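Local coordinates for nitrate regulatory protein (Klebsiella oxytoca, PDB 4AKK) that senses nitrate and nitrite and, in response, binds the terminator site in the nasF operon leader RNA to bring about transcription antitermination, at residues S191-L205 / L223-F237. Residues are numbered along the deposited sequence; the frame is centred on the assembly and turned at random.
Sequences SFMQGKELAGQERAL and LVDRIDGQQPCFDSF. With EDO (1,2-ethanediol), chain C.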
# COMPACT_ATOMS: atom_id res chain seq x y z
N SER A 191 6.16 1.85 -13.02
CA SER A 191 5.99 0.41 -12.98
C SER A 191 6.85 -0.22 -14.06
O SER A 191 7.55 -1.20 -13.82
CB SER A 191 4.54 0.00 -13.21
OG SER A 191 3.69 0.59 -12.23
N PHE A 192 6.78 0.33 -15.27
CA PHE A 192 7.52 -0.20 -16.39
C PHE A 192 9.03 -0.07 -16.16
O PHE A 192 9.78 -1.01 -16.39
CB PHE A 192 7.11 0.51 -17.68
CG PHE A 192 7.67 -0.10 -18.92
CD1 PHE A 192 8.95 0.22 -19.35
CD2 PHE A 192 6.93 -1.01 -19.66
CE1 PHE A 192 9.48 -0.35 -20.49
CE2 PHE A 192 7.46 -1.58 -20.81
CZ PHE A 192 8.73 -1.25 -21.22
N MET A 193 9.46 1.11 -15.71
CA MET A 193 10.87 1.37 -15.47
C MET A 193 11.41 0.37 -14.45
O MET A 193 12.53 -0.13 -14.57
CB MET A 193 11.09 2.80 -14.96
CG MET A 193 11.06 3.91 -16.03
SD MET A 193 11.08 5.61 -15.35
CE MET A 193 12.79 5.73 -14.86
N GLN A 194 10.59 0.08 -13.45
CA GLN A 194 10.98 -0.81 -12.37
C GLN A 194 11.06 -2.27 -12.84
O GLN A 194 11.99 -2.99 -12.47
CB GLN A 194 10.01 -0.66 -11.19
CG GLN A 194 10.50 -1.33 -9.92
CD GLN A 194 11.83 -0.79 -9.44
OE1 GLN A 194 12.86 -1.47 -9.51
NE2 GLN A 194 11.83 0.45 -8.95
N GLY A 195 10.11 -2.70 -13.65
CA GLY A 195 10.18 -4.03 -14.22
C GLY A 195 11.44 -4.21 -15.06
O GLY A 195 12.08 -5.27 -15.05
N LYS A 196 11.79 -3.16 -15.79
CA LYS A 196 12.93 -3.15 -16.71
C LYS A 196 14.22 -3.18 -15.91
O LYS A 196 15.18 -3.82 -16.31
CB LYS A 196 12.86 -1.90 -17.59
CG LYS A 196 14.02 -1.69 -18.53
CD LYS A 196 13.69 -0.55 -19.51
CE LYS A 196 14.89 -0.14 -20.35
NZ LYS A 196 15.80 0.78 -19.62
N GLU A 197 14.23 -2.47 -14.78
CA GLU A 197 15.40 -2.50 -13.91
C GLU A 197 15.66 -3.92 -13.38
O GLU A 197 16.80 -4.39 -13.33
CB GLU A 197 15.25 -1.52 -12.74
CG GLU A 197 16.21 -1.78 -11.57
CD GLU A 197 17.69 -1.79 -11.97
OE1 GLU A 197 18.01 -1.50 -13.15
OE2 GLU A 197 18.55 -2.09 -11.10
N LEU A 198 14.59 -4.58 -12.96
CA LEU A 198 14.67 -5.92 -12.41
C LEU A 198 15.04 -6.92 -13.51
O LEU A 198 15.69 -7.92 -13.23
CB LEU A 198 13.35 -6.32 -11.76
CG LEU A 198 12.96 -5.54 -10.48
CD1 LEU A 198 11.73 -6.14 -9.82
CD2 LEU A 198 14.10 -5.48 -9.48
N ALA A 199 14.59 -6.66 -14.74
CA ALA A 199 15.04 -7.47 -15.88
C ALA A 199 16.56 -7.30 -16.05
O ALA A 199 17.27 -8.27 -16.30
CB ALA A 199 14.30 -7.07 -17.16
N GLY A 200 17.04 -6.07 -15.93
CA GLY A 200 18.46 -5.79 -15.93
C GLY A 200 19.23 -6.49 -14.82
O GLY A 200 20.34 -6.95 -15.04
N GLN A 201 18.66 -6.57 -13.62
CA GLN A 201 19.29 -7.34 -12.55
C GLN A 201 19.27 -8.84 -12.83
O GLN A 201 20.22 -9.54 -12.50
CB GLN A 201 18.67 -7.01 -11.18
CG GLN A 201 18.91 -5.57 -10.77
CD GLN A 201 18.27 -5.23 -9.45
OE1 GLN A 201 17.96 -6.12 -8.65
NE2 GLN A 201 18.09 -3.93 -9.19
N GLU A 202 18.18 -9.32 -13.43
CA GLU A 202 18.16 -10.70 -13.96
C GLU A 202 19.33 -10.98 -14.92
O GLU A 202 19.96 -12.04 -14.85
CB GLU A 202 16.84 -10.98 -14.69
CG GLU A 202 16.73 -12.40 -15.27
CD GLU A 202 15.54 -12.56 -16.22
OE1 GLU A 202 14.64 -11.69 -16.20
OE2 GLU A 202 15.50 -13.55 -16.98
N ARG A 203 19.61 -10.04 -15.82
CA ARG A 203 20.70 -10.25 -16.77
C ARG A 203 22.02 -10.42 -16.01
O ARG A 203 22.74 -11.39 -16.20
CB ARG A 203 20.80 -9.09 -17.78
CG ARG A 203 22.06 -9.18 -18.68
CD ARG A 203 22.15 -8.03 -19.70
NE ARG A 203 22.39 -6.74 -19.06
CZ ARG A 203 22.49 -5.58 -19.70
NH1 ARG A 203 22.38 -5.52 -21.03
NH2 ARG A 203 22.70 -4.46 -19.01
N ALA A 204 22.30 -9.48 -15.10
CA ALA A 204 23.53 -9.50 -14.31
C ALA A 204 23.70 -10.76 -13.47
O ALA A 204 24.77 -11.36 -13.43
CB ALA A 204 23.61 -8.24 -13.42
N LEU A 205 22.64 -11.17 -12.78
CA LEU A 205 22.75 -12.34 -11.92
C LEU A 205 22.95 -13.61 -12.75
O LEU A 205 23.78 -14.45 -12.42
CB LEU A 205 21.51 -12.47 -11.04
CG LEU A 205 21.37 -11.33 -10.02
CD1 LEU A 205 20.04 -11.42 -9.29
CD2 LEU A 205 22.53 -11.29 -9.02
N LEU A 223 18.19 -14.71 -8.28
CA LEU A 223 17.80 -14.66 -9.69
C LEU A 223 16.29 -14.84 -9.78
O LEU A 223 15.58 -14.02 -10.37
CB LEU A 223 18.52 -15.73 -10.50
CG LEU A 223 18.07 -15.89 -11.96
CD1 LEU A 223 18.36 -14.61 -12.75
CD2 LEU A 223 18.79 -17.09 -12.58
N VAL A 224 15.81 -15.92 -9.19
CA VAL A 224 14.39 -16.17 -9.12
C VAL A 224 13.62 -14.95 -8.60
O VAL A 224 12.55 -14.63 -9.11
CB VAL A 224 14.12 -17.38 -8.20
CG1 VAL A 224 12.65 -17.45 -7.80
CG2 VAL A 224 14.57 -18.67 -8.88
N ASP A 225 14.16 -14.29 -7.58
CA ASP A 225 13.47 -13.16 -6.97
C ASP A 225 13.37 -11.99 -7.95
O ASP A 225 12.39 -11.26 -7.95
CB ASP A 225 14.17 -12.71 -5.68
CG ASP A 225 14.14 -13.76 -4.55
OD1 ASP A 225 13.23 -14.63 -4.53
OD2 ASP A 225 15.05 -13.69 -3.69
N ARG A 226 14.40 -11.81 -8.76
CA ARG A 226 14.41 -10.74 -9.76
C ARG A 226 13.39 -11.05 -10.84
O ARG A 226 12.71 -10.16 -11.34
CB ARG A 226 15.79 -10.58 -10.39
CG ARG A 226 16.89 -10.19 -9.40
CD ARG A 226 16.37 -9.17 -8.42
NE ARG A 226 17.38 -8.67 -7.49
CZ ARG A 226 17.76 -9.29 -6.37
NH1 ARG A 226 17.24 -10.47 -6.05
NH2 ARG A 226 18.67 -8.73 -5.59
N ILE A 227 13.25 -12.33 -11.17
CA ILE A 227 12.30 -12.72 -12.21
C ILE A 227 10.85 -12.60 -11.75
O ILE A 227 10.01 -12.03 -12.44
CB ILE A 227 12.59 -14.14 -12.75
CG1 ILE A 227 13.95 -14.16 -13.46
CG2 ILE A 227 11.45 -14.61 -13.68
CD1 ILE A 227 14.63 -15.54 -13.47
N ASP A 228 10.54 -13.14 -10.58
CA ASP A 228 9.19 -13.02 -10.02
C ASP A 228 8.81 -11.57 -9.76
O ASP A 228 7.67 -11.19 -9.91
CB ASP A 228 9.08 -13.82 -8.72
CG ASP A 228 9.20 -15.31 -8.94
OD1 ASP A 228 8.95 -15.77 -10.08
OD2 ASP A 228 9.54 -16.02 -7.96
N GLY A 229 9.78 -10.76 -9.35
CA GLY A 229 9.52 -9.36 -9.05
C GLY A 229 9.03 -8.56 -10.25
O GLY A 229 8.29 -7.59 -10.10
N GLN A 230 9.45 -8.97 -11.44
CA GLN A 230 9.02 -8.33 -12.67
C GLN A 230 7.51 -8.40 -12.87
O GLN A 230 6.90 -7.45 -13.37
CB GLN A 230 9.74 -8.96 -13.86
CG GLN A 230 11.23 -8.65 -13.89
CD GLN A 230 12.01 -9.59 -14.79
OE1 GLN A 230 11.52 -10.00 -15.84
NE2 GLN A 230 13.23 -9.92 -14.38
N GLN A 231 6.91 -9.52 -12.47
CA GLN A 231 5.48 -9.75 -12.69
C GLN A 231 4.58 -8.62 -12.19
O GLN A 231 3.83 -8.05 -12.97
CB GLN A 231 5.03 -11.08 -12.05
CG GLN A 231 5.21 -12.30 -12.94
CD GLN A 231 4.16 -12.40 -14.04
OE1 GLN A 231 3.11 -11.59 -13.96
NE2 GLN A 231 4.30 -13.21 -14.96
N PRO A 232 4.63 -8.30 -10.89
CA PRO A 232 3.79 -7.20 -10.40
C PRO A 232 4.14 -5.85 -11.06
O PRO A 232 3.26 -5.01 -11.21
CB PRO A 232 4.08 -7.17 -8.89
CG PRO A 232 5.38 -7.95 -8.73
CD PRO A 232 5.25 -9.03 -9.77
N CYS A 233 5.40 -5.65 -11.46
CA CYS A 233 5.77 -4.41 -12.15
C CYS A 233 5.05 -4.28 -13.50
O CYS A 233 4.47 -3.23 -13.79
CB CYS A 233 7.28 -4.32 -12.36
SG CYS A 233 8.23 -4.20 -10.83
N PHE A 234 5.12 -5.32 -14.32
CA PHE A 234 4.51 -5.26 -15.66
C PHE A 234 2.98 -5.44 -15.62
O PHE A 234 2.28 -4.93 -16.48
CB PHE A 234 5.18 -6.24 -16.65
CG PHE A 234 6.63 -5.90 -16.97
CD1 PHE A 234 6.96 -4.69 -17.57
CD2 PHE A 234 7.65 -6.78 -16.66
CE1 PHE A 234 8.30 -4.37 -17.85
CE2 PHE A 234 9.00 -6.47 -16.94
CZ PHE A 234 9.31 -5.26 -17.54
N ASP A 235 2.48 -6.16 -14.62
CA ASP A 235 1.04 -6.23 -14.41
C ASP A 235 0.49 -4.86 -14.05
O ASP A 235 -0.54 -4.45 -14.56
CB ASP A 235 0.66 -7.23 -13.32
CG ASP A 235 0.90 -8.68 -13.74
OD1 ASP A 235 1.30 -8.92 -14.90
OD2 ASP A 235 0.71 -9.58 -12.89
N SER A 236 1.19 -4.15 -13.17
CA SER A 236 0.80 -2.78 -12.87
C SER A 236 0.86 -1.89 -14.12
O SER A 236 -0.08 -1.12 -14.39
CB SER A 236 1.64 -2.22 -11.73
OG SER A 236 1.41 -0.83 -11.60
N PHE A 237 1.93 -1.99 -14.90
CA PHE A 237 2.03 -1.21 -16.14
C PHE A 237 0.84 -1.46 -17.08
O PHE A 237 0.27 -0.53 -17.63
CB PHE A 237 3.35 -1.48 -16.89
CG PHE A 237 3.28 -1.16 -18.37
CD1 PHE A 237 3.33 0.16 -18.81
CD2 PHE A 237 3.12 -2.17 -19.31
CE1 PHE A 237 3.24 0.46 -20.16
CE2 PHE A 237 3.02 -1.88 -20.67
CZ PHE A 237 3.09 -0.57 -21.09
C1 EDO C . 22.87 -5.86 -15.77
O1 EDO C . 23.31 -4.66 -16.41
C2 EDO C . 23.33 -7.09 -16.54
O2 EDO C . 24.75 -7.30 -16.55
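Gly195 and Cys233 meet where the helices are tightly packed: Gly195 CA lies 3.5 Å from Cys233 CB, a short carbon pair, and the segment axes approach to 7.8 Å at 156°, antiparallel. Knobs-into-holes packing extends from there. Cys233 fits among Ser191, Gln194, Gly195 and Leu198, Leu198 among Arg226, Gly229, Gln230 and Cys233, and Gln230 among Gly195, Leu198, Ala199 and Glu202.

Phe192, Phe234 and Phe237 form an aromatic cluster at one end. Phe192, its CG anti to the backbone N (chi1 -172°), puts CD2 over the centre of the Phe237 ring, an edge-to-face pair with centroids 5.0 Å apart. Phe234 brings its CE1 edge over a face of Phe192, while its own face receives Gly195 CA in a CH-pi contact.

The polar bonds are spread along the interface. Gln230, its chain extended, donates from NE2 to Glu202 OE1 at 2.9 Å, almost straight (171°) and in the amide plane, meeting the carboxylate from its anti side. Toward the other end, Arg226 NE bonds Gln201 OE1 at 2.9 Å, nearly in line with the C=O, while Leu205 CD1 lies over one face of the guanidinium, toward its rim. Back at the aromatic end, Ser236 OG donates to Ser191 OG, which also bonds Val187.

Both helices, 180-212 and 217-240, belong to the all-helical NIT nitrate-sensing region. Arg289 of helix 277-312 binds Glu202 OE1 and Gln230 OE1, and Arg263 of helix 257-267 pairs with Glu202 OE2, so the buried carboxylate is probably charge-balanced. Helix 341-358, from the C-terminal part that carries the ANTAR RNA-binding region, packs against Ser191, Leu198 and Ser236.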